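PDB 2GX8: NIF3-related protein from Bacillus cereus, which is of uncertain function but binds a pair of zinc ions at a site conserved in the NIF3 family and carries an inserted domain thought to be regulatory. Local coordinates for residues K44-E49 and V130-G135; A91-I96 and P355-E360; T128-D131 and G136-D139. All blocks are in the same frame, centred on the assembly; numbering follows the deposited sequence.

Contact 1. Residues K44-E49 and V130-G135; sequences KHLAME and VDVAKG. With ZN (zinc ion), chain M.
Leu-46 sets its CG opposite its own carbonyl carbon (chi1 -64°) and then runs on extended, which carries CD1 over to the methyl of Ala-133. Val-132 has CG1 anti to its backbone N (chi1 179°). Its other methyl, CG2, therefore lies beside that nitrogen and meets the backbone of the facing loop. Leu-46 CD1 lies 3.7 Å from Ala-133 CB and 4.0 Å from Ala-133 CA. Val-132 CG2 packs against the carbonyl oxygen Leu-46 O at 3.5 Å. Val-132 CG1 is a looser neighbour, 4.2 Å from Leu-46 CB. No hydrogen bond crosses between the two segments. The contact joins the loop between helix 31-38 and strand 54-56 to the end of the short helix 128-132. Ala-133 is the first residue past that helix to leave helical backbone angles. Leu-267 touches both Leu-46 and Val-132; on strand 150-168, Tyr-157 touches Leu-46 and Thr-156 touches Val-132. One residue earlier on the helix, Asp-131 takes no part in this packing. Asp-131 OD1 is 2.3 Å from the zinc ion of chain M, and OD2 is farther off at 2.8 Å.

Contact 2. Residues A91-I96 and P355-E360; sequences AHHPLI and PGHNVE. With ZN (zinc ion), chain L; ZN (zinc ion), chain M.
His-92, His-93, His-357 and Glu-360 meet through two zinc ions. The zinc of chain L is bound by NE2 of His-93, by His-357 NE2 at 2.1 Å and by Glu-360 OE1 at 2.5 Å. The zinc of chain M takes His-92 NE2 and Glu-360 OE2, each 2.2 Å from the metal. Glu-360 thus bridges the pair. Its chain is extended beyond CG (chi2 -173°), which carries the carboxylate up to the zinc pair, one oxygen to each ion. The carboxylate carbon lies at the edge of the His-92 ring, in its plane, and the two flat groups are turned 68° apart. The rings of His-93 and His-357 meet obliquely, with planes at 83°, and the NE2 atoms of His-93 and His-357 are 3.3 Å apart because both point at one zinc. This is the dimetal motif of the NIF3 family. Its ligands come from the loop after strand 88-91 and from a 3-10 turn that follows strand 351-354. Asp-131 is the third protein ligand of the chain M zinc. In the second shell, each histidine is fixed in rotation through ND1: His-92 by Ala-126 O, and His-93 and His-357 by Asp-72 OD1 and Asp-336 OD2, aspartates that probably strengthen them as metal donors. Tyr-339 of a second subunit stacks on His-357, and His-340 of that subunit meets His-93 edge to face.

Contact 3. Residues T128-D131 and G136-D139; sequences TNVD and GVND. With ZN (zinc ion), chain M.
Val-130 and Val-137 form the close-packed part of this contact, where the chain folds back on itself. Val-137 N donates to Val-130 O at 3.1 Å, with an N-H...O angle of 147°. Gly-136 CA comes within 3.3 Å of Val-130 O, in a CA-H...O contact. Gly-136 has no side chain, which lets the carbonyl of Val-130 sit this near. The two valine side chains cross at about a right angle, with Val-130 CG1 3.9 Å from Val-137 CG2. Met-363 of helix 362-377 touches both. The motif is a pair of helices, 128-132 and 137-145, joined by a short turn, with Gly-136 as N-cap of the second. Beyond the valines the contact is looser, and water enters it. Asn-138 turns CG away from its own carbonyl carbon (chi1 -67°), which brings Asn-138 ND2 to Asp-131 O in a bond of 3.1 Å, tilted 30° from the carbonyl plane. A water also donates to Asp-131 O and weakly accepts from Asn-138 N. A second water links Asn-138 ND2 to Asp-131 OD1, the carboxylate oxygen nearer the zinc. The other end of the Asn-138 amide, OD1, accepts from Gly-314 N.

Contacts 1 and 3 share Val-130 and Asp-131 on helix 128-132, and their centres are about 6 Å apart. Met-48 N and Thr-128 OG1, 2.9 Å apart, probably add a hydrogen bond between them. Contact 2 holds both zinc ions, which are 3.3 Å apart. Asp-131 ties the other two contacts to this site: Asp-131 OD1 lies 3.3 Å from Glu-360 OE2, and the shared zinc probably offsets the repulsion of the two carboxylates. Val-137 of contact 3 backs the same site, with CG1 3.7 Å from Glu-360 CG and CG2 3.7 Å from His-92 NE2. Contact 1 is more remote: its centre is about 15 Å from that of contact 2, against about 11 Å for contact 3.

Contact 1. Residues K44-E49 and V130-G135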
loop_
_atom_site.group_PDB
_atom_site.type_symbol
_atom_site.label_atom_id
_atom_site.label_comp_id
_atom_site.label_asym_id
_atom_site.label_seq_id
_atom_site.Cartn_x
_atom_site.Cartn_y
_atom_site.Cartn_z
ATOM N N LYS C 44 21.392 16.313 12.714
ATOM C CA LYS C 44 20.634 15.425 11.809
ATOM C C LYS C 44 19.186 15.116 12.224
ATOM O O LYS C 44 18.388 14.706 11.390
ATOM C CB LYS C 44 21.405 14.117 11.568
ATOM C CG LYS C 44 22.642 14.244 10.678
ATOM C CD LYS C 44 23.445 12.941 10.697
ATOM C CE LYS C 44 24.569 12.969 9.677
ATOM N NZ LYS C 44 25.599 11.880 9.879
ATOM N N HIS C 45 18.847 15.304 13.498
ATOM C CA HIS C 45 17.469 15.098 13.954
ATOM C C HIS C 45 16.528 16.226 13.487
ATOM O O HIS C 45 15.304 16.082 13.522
ATOM C CB HIS C 45 17.399 14.902 15.471
ATOM C CG HIS C 45 18.024 16.008 16.267
ATOM N ND1 HIS C 45 17.365 17.183 16.563
ATOM C CD2 HIS C 45 19.231 16.096 16.876
ATOM C CE1 HIS C 45 18.146 17.957 17.297
ATOM N NE2 HIS C 45 19.284 17.317 17.505
ATOM N N LEU C 46 17.114 17.338 13.043
ATOM C CA LEU C 46 16.359 18.476 12.513
ATOM C C LEU C 46 15.832 18.208 11.097
ATOM O O LEU C 46 14.810 18.789 10.683
ATOM C CB LEU C 46 17.209 19.753 12.511
ATOM C CG LEU C 46 17.653 20.277 13.869
ATOM C CD1 LEU C 46 18.314 21.609 13.707
ATOM C CD2 LEU C 46 16.464 20.402 14.763
ATOM N N ALA C 47 16.548 17.348 10.365
ATOM C CA ALA C 47 16.174 16.918 9.011
ATOM C C ALA C 47 14.764 16.308 8.987
ATOM O O ALA C 47 14.330 15.661 9.945
ATOM C CB ALA C 47 17.201 15.924 8.453
ATOM N N MET C 48 14.050 16.515 7.890
ATOM C CA MET C 48 12.678 16.039 7.790
ATOM C C MET C 48 12.543 14.609 7.296
ATOM O O MET C 48 13.464 14.051 6.687
ATOM C CB MET C 48 11.872 16.964 6.893
ATOM C CG MET C 48 11.852 18.392 7.365
ATOM S SD MET C 48 10.752 19.302 6.305
ATOM C CE MET C 48 9.169 18.526 6.708
ATOM N N GLU C 49 11.375 14.036 7.587
ATOM C CA GLU C 49 10.985 12.680 7.187
ATOM C C GLU C 49 11.365 12.383 5.722
ATOM O O GLU C 49 10.990 13.125 4.802
ATOM C CB GLU C 49 9.467 12.492 7.445
ATOM C CG GLU C 49 8.819 11.243 6.825
ATOM C CD GLU C 49 9.358 9.936 7.382
ATOM O OE1 GLU C 49 9.603 9.860 8.608
ATOM O OE2 GLU C 49 9.511 8.981 6.588
ATOM N N VAL C 130 19.531 22.322 7.427
ATOM C CA VAL C 130 20.038 23.695 7.249
ATOM C C VAL C 130 18.853 24.675 6.991
ATOM O O VAL C 130 18.957 25.882 7.202
ATOM C CB VAL C 130 21.156 23.752 6.151
ATOM C CG1 VAL C 130 21.624 25.173 5.865
ATOM C CG2 VAL C 130 22.346 22.907 6.577
ATOM N N ASP C 131 17.717 24.122 6.566
ATOM C CA ASP C 131 16.497 24.883 6.334
ATOM C C ASP C 131 15.811 25.200 7.657
ATOM O O ASP C 131 15.298 26.303 7.864
ATOM C CB ASP C 131 15.532 24.043 5.495
ATOM C CG ASP C 131 15.965 23.914 4.058
ATOM O OD1 ASP C 131 15.853 24.926 3.336
ATOM O OD2 ASP C 131 16.355 22.801 3.623
ATOM N N VAL C 132 15.824 24.193 8.534
ATOM C CA VAL C 132 15.178 24.203 9.854
ATOM C C VAL C 132 15.967 24.916 10.954
ATOM O O VAL C 132 15.396 25.628 11.766
ATOM C CB VAL C 132 14.931 22.729 10.321
ATOM C CG1 VAL C 132 14.277 22.682 11.699
ATOM C CG2 VAL C 132 14.090 21.957 9.308
ATOM N N ALA C 133 17.282 24.723 10.976
ATOM C CA ALA C 133 18.122 25.266 12.050
ATOM C C ALA C 133 18.250 26.784 12.129
ATOM O O ALA C 133 18.261 27.457 11.095
ATOM C CB ALA C 133 19.511 24.641 11.998
ATOM N N LYS C 134 18.357 27.298 13.364
ATOM C CA LYS C 134 18.595 28.717 13.626
ATOM C C LYS C 134 19.923 29.104 12.970
ATOM O O LYS C 134 20.915 28.357 13.062
ATOM C CB LYS C 134 18.671 28.979 15.138
ATOM C CG LYS C 134 19.025 30.421 15.518
ATOM C CD LYS C 134 19.440 30.542 16.988
ATOM C CE LYS C 134 19.923 31.968 17.327
ATOM N NZ LYS C 134 20.290 32.176 18.789
ATOM N N GLY C 135 19.936 30.250 12.287
ATOM C CA GLY C 135 21.119 30.723 11.561
ATOM C C GLY C 135 21.191 30.125 10.155
ATOM O O GLY C 135 22.105 30.423 9.385
HETATM ZN ZN ZN M . 16.719 24.333 1.313
#

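Contact 2. Residues A91-I96 and P355-E360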
loop_
_atom_site.group_PDB
_atom_site.type_symbol
_atom_site.label_atom_id
_atom_site.label_comp_id
_atom_site.label_asym_id
_atom_site.label_seq_id
_atom_site.Cartn_x
_atom_site.Cartn_y
_atom_site.Cartn_z
ATOM N N ALA C 91 27.381 20.352 0.833
ATOM C CA ALA C 91 26.345 20.844 -0.064
ATOM C C ALA C 91 24.984 20.803 0.566
ATOM O O ALA C 91 24.694 19.882 1.328
ATOM C CB ALA C 91 26.324 20.000 -1.311
ATOM N N HIS C 92 24.134 21.762 0.185
ATOM C CA HIS C 92 22.808 21.892 0.707
ATOM C C HIS C 92 21.848 20.935 0.045
ATOM O O HIS C 92 21.028 20.313 0.729
ATOM C CB HIS C 92 22.324 23.324 0.498
ATOM C CG HIS C 92 20.978 23.600 1.073
ATOM N ND1 HIS C 92 20.635 23.247 2.361
ATOM C CD2 HIS C 92 19.911 24.263 0.568
ATOM C CE1 HIS C 92 19.399 23.639 2.606
ATOM N NE2 HIS C 92 18.942 24.264 1.539
ATOM N N HIS C 93 21.909 20.848 -1.289
ATOM C CA HIS C 93 21.062 19.905 -2.005
ATOM C C HIS C 93 21.879 18.645 -2.202
ATOM O O HIS C 93 22.986 18.711 -2.720
ATOM C CB HIS C 93 20.635 20.413 -3.365
ATOM C CG HIS C 93 19.826 21.647 -3.313
ATOM N ND1 HIS C 93 19.934 22.636 -4.258
ATOM C CD2 HIS C 93 18.900 22.067 -2.426
ATOM C CE1 HIS C 93 19.068 23.597 -3.987
ATOM N NE2 HIS C 93 18.446 23.287 -2.865
ATOM N N PRO C 94 21.335 17.499 -1.774
ATOM C CA PRO C 94 22.010 16.213 -1.889
ATOM C C PRO C 94 22.406 15.922 -3.338
ATOM O O PRO C 94 21.619 16.143 -4.214
ATOM C CB PRO C 94 20.927 15.206 -1.456
ATOM C CG PRO C 94 19.950 15.971 -0.685
ATOM C CD PRO C 94 20.009 17.387 -1.140
ATOM N N LEU C 95 23.616 15.447 -3.576
ATOM C CA LEU C 95 24.017 15.016 -4.929
ATOM C C LEU C 95 23.283 13.708 -5.291
ATOM O O LEU C 95 22.831 13.536 -6.412
ATOM C CB LEU C 95 25.529 14.851 -5.031
ATOM C CG LEU C 95 26.157 14.198 -6.278
ATOM C CD1 LEU C 95 25.973 15.005 -7.558
ATOM C CD2 LEU C 95 27.645 14.001 -5.987
ATOM N N ILE C 96 23.166 12.789 -4.345
ATOM C CA ILE C 96 22.359 11.615 -4.603
ATOM C C ILE C 96 21.052 11.879 -3.890
ATOM O O ILE C 96 21.054 12.013 -2.678
ATOM C CB ILE C 96 22.947 10.343 -3.983
ATOM C CG1 ILE C 96 24.309 10.030 -4.593
ATOM C CG2 ILE C 96 21.996 9.158 -4.188
ATOM C CD1 ILE C 96 24.965 8.817 -3.988
ATOM N N PRO C 355 11.504 34.654 -6.262
ATOM C CA PRO C 355 12.787 35.077 -6.782
ATOM C C PRO C 355 13.588 33.874 -7.278
ATOM O O PRO C 355 14.693 34.047 -7.759
ATOM C CB PRO C 355 13.456 35.680 -5.556
ATOM C CG PRO C 355 12.880 34.917 -4.378
ATOM C CD PRO C 355 11.550 34.364 -4.813
ATOM N N GLY C 356 13.037 32.662 -7.173
ATOM C CA GLY C 356 13.725 31.463 -7.617
ATOM C C GLY C 356 14.313 30.703 -6.445
ATOM O O GLY C 356 14.741 31.292 -5.439
ATOM N N HIS C 357 14.340 29.380 -6.584
ATOM C CA HIS C 357 14.869 28.466 -5.589
ATOM C C HIS C 357 16.352 28.802 -5.296
ATOM O O HIS C 357 16.826 28.656 -4.184
ATOM C CB HIS C 357 14.763 27.055 -6.176
ATOM C CG HIS C 357 14.918 25.941 -5.194
ATOM N ND1 HIS C 357 14.094 24.834 -5.207
ATOM C CD2 HIS C 357 15.820 25.725 -4.206
ATOM C CE1 HIS C 357 14.480 23.982 -4.275
ATOM N NE2 HIS C 357 15.515 24.511 -3.637
ATOM N N ASN C 358 17.061 29.292 -6.305
ATOM C CA ASN C 358 18.470 29.589 -6.176
ATOM C C ASN C 358 18.820 30.683 -5.185
ATOM O O ASN C 358 19.991 30.876 -4.932
ATOM C CB ASN C 358 19.071 29.906 -7.540
ATOM C CG ASN C 358 20.581 29.978 -7.522
ATOM O OD1 ASN C 358 21.267 28.949 -7.479
ATOM N ND2 ASN C 358 21.111 31.192 -7.591
ATOM N N VAL C 359 17.841 31.388 -4.614
ATOM C CA VAL C 359 18.166 32.411 -3.623
ATOM C C VAL C 359 18.702 31.791 -2.324
ATOM O O VAL C 359 19.183 32.495 -1.450
ATOM C CB VAL C 359 16.994 33.406 -3.340
ATOM C CG1 VAL C 359 16.518 34.028 -4.634
ATOM C CG2 VAL C 359 15.841 32.733 -2.622
ATOM N N GLU C 360 18.590 30.471 -2.197
ATOM C CA GLU C 360 19.154 29.738 -1.062
ATOM C C GLU C 360 20.670 29.734 -1.086
ATOM O O GLU C 360 21.307 29.235 -0.187
ATOM C CB GLU C 360 18.734 28.290 -1.098
ATOM C CG GLU C 360 17.329 28.093 -0.719
ATOM C CD GLU C 360 17.022 26.615 -0.604
ATOM O OE1 GLU C 360 17.485 25.835 -1.467
ATOM O OE2 GLU C 360 16.337 26.234 0.365
HETATM ZN ZN ZN L . 16.425 23.614 -1.921
HETATM ZN ZN ZN M . 16.719 24.333 1.313
#

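Contact 3. Residues T128-D131 and G136-D139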
loop_
_atom_site.group_PDB
_atom_site.type_symbol
_atom_site.label_atom_id
_atom_site.label_comp_id
_atom_site.label_asym_id
_atom_site.label_seq_id
_atom_site.Cartn_x
_atom_site.Cartn_y
_atom_site.Cartn_z
ATOM N N THR C 128 17.513 19.482 4.643
ATOM C CA THR C 128 16.506 20.147 5.478
ATOM C C THR C 128 16.990 20.573 6.849
ATOM O O THR C 128 16.415 21.477 7.447
ATOM C CB THR C 128 15.186 19.380 5.599
ATOM O OG1 THR C 128 15.475 18.022 5.934
ATOM C CG2 THR C 128 14.388 19.457 4.282
ATOM N N ASN C 129 18.027 19.933 7.357
ATOM C CA ASN C 129 18.575 20.380 8.642
ATOM C C ASN C 129 19.125 21.841 8.604
ATOM O O ASN C 129 19.158 22.510 9.626
ATOM C CB ASN C 129 19.591 19.367 9.229
ATOM C CG ASN C 129 20.754 19.029 8.266
ATOM O OD1 ASN C 129 21.910 18.980 8.682
ATOM N ND2 ASN C 129 20.446 18.793 6.992
ATOM N N VAL C 130 19.531 22.322 7.427
ATOM C CA VAL C 130 20.038 23.695 7.249
ATOM C C VAL C 130 18.853 24.675 6.991
ATOM O O VAL C 130 18.957 25.882 7.202
ATOM C CB VAL C 130 21.156 23.752 6.151
ATOM C CG1 VAL C 130 21.624 25.173 5.865
ATOM C CG2 VAL C 130 22.346 22.907 6.577
ATOM N N ASP C 131 17.717 24.122 6.566
ATOM C CA ASP C 131 16.497 24.883 6.334
ATOM C C ASP C 131 15.811 25.200 7.657
ATOM O O ASP C 131 15.298 26.303 7.864
ATOM C CB ASP C 131 15.532 24.043 5.495
ATOM C CG ASP C 131 15.965 23.914 4.058
ATOM O OD1 ASP C 131 15.853 24.926 3.336
ATOM O OD2 ASP C 131 16.355 22.801 3.623
ATOM N N GLY C 136 20.223 29.276 9.817
ATOM C CA GLY C 136 20.187 28.622 8.520
ATOM C C GLY C 136 19.608 29.455 7.381
ATOM O O GLY C 136 19.416 30.671 7.511
ATOM N N VAL C 137 19.317 28.769 6.274
ATOM C CA VAL C 137 18.810 29.361 5.039
ATOM C C VAL C 137 17.752 30.443 5.241
ATOM O O VAL C 137 17.877 31.548 4.707
ATOM C CB VAL C 137 18.246 28.261 4.078
ATOM C CG1 VAL C 137 17.559 28.883 2.879
ATOM C CG2 VAL C 137 19.339 27.352 3.612
ATOM N N ASN C 138 16.741 30.113 6.035
ATOM C CA ASN C 138 15.599 30.992 6.239
ATOM C C ASN C 138 15.864 32.201 7.128
ATOM O O ASN C 138 15.222 33.226 6.948
ATOM C CB ASN C 138 14.375 30.173 6.644
ATOM C CG ASN C 138 13.892 29.278 5.513
ATOM O OD1 ASN C 138 13.623 29.748 4.401
ATOM N ND2 ASN C 138 13.792 27.982 5.780
ATOM N N ASP C 139 16.801 32.083 8.071
ATOM C CA ASP C 139 17.226 33.219 8.896
ATOM C C ASP C 139 18.055 34.137 8.047
ATOM O O ASP C 139 17.851 35.365 8.058
ATOM C CB ASP C 139 18.041 32.764 10.088
ATOM C CG ASP C 139 17.171 32.220 11.196
ATOM O OD1 ASP C 139 16.095 32.821 11.422
ATOM O OD2 ASP C 139 17.562 31.217 11.851
HETATM ZN ZN ZN M . 16.719 24.333 1.313
HETATM O O HOH W 1 14.006 26.626 3.105
HETATM O O HOH W 2 16.348 28.839 9.003
#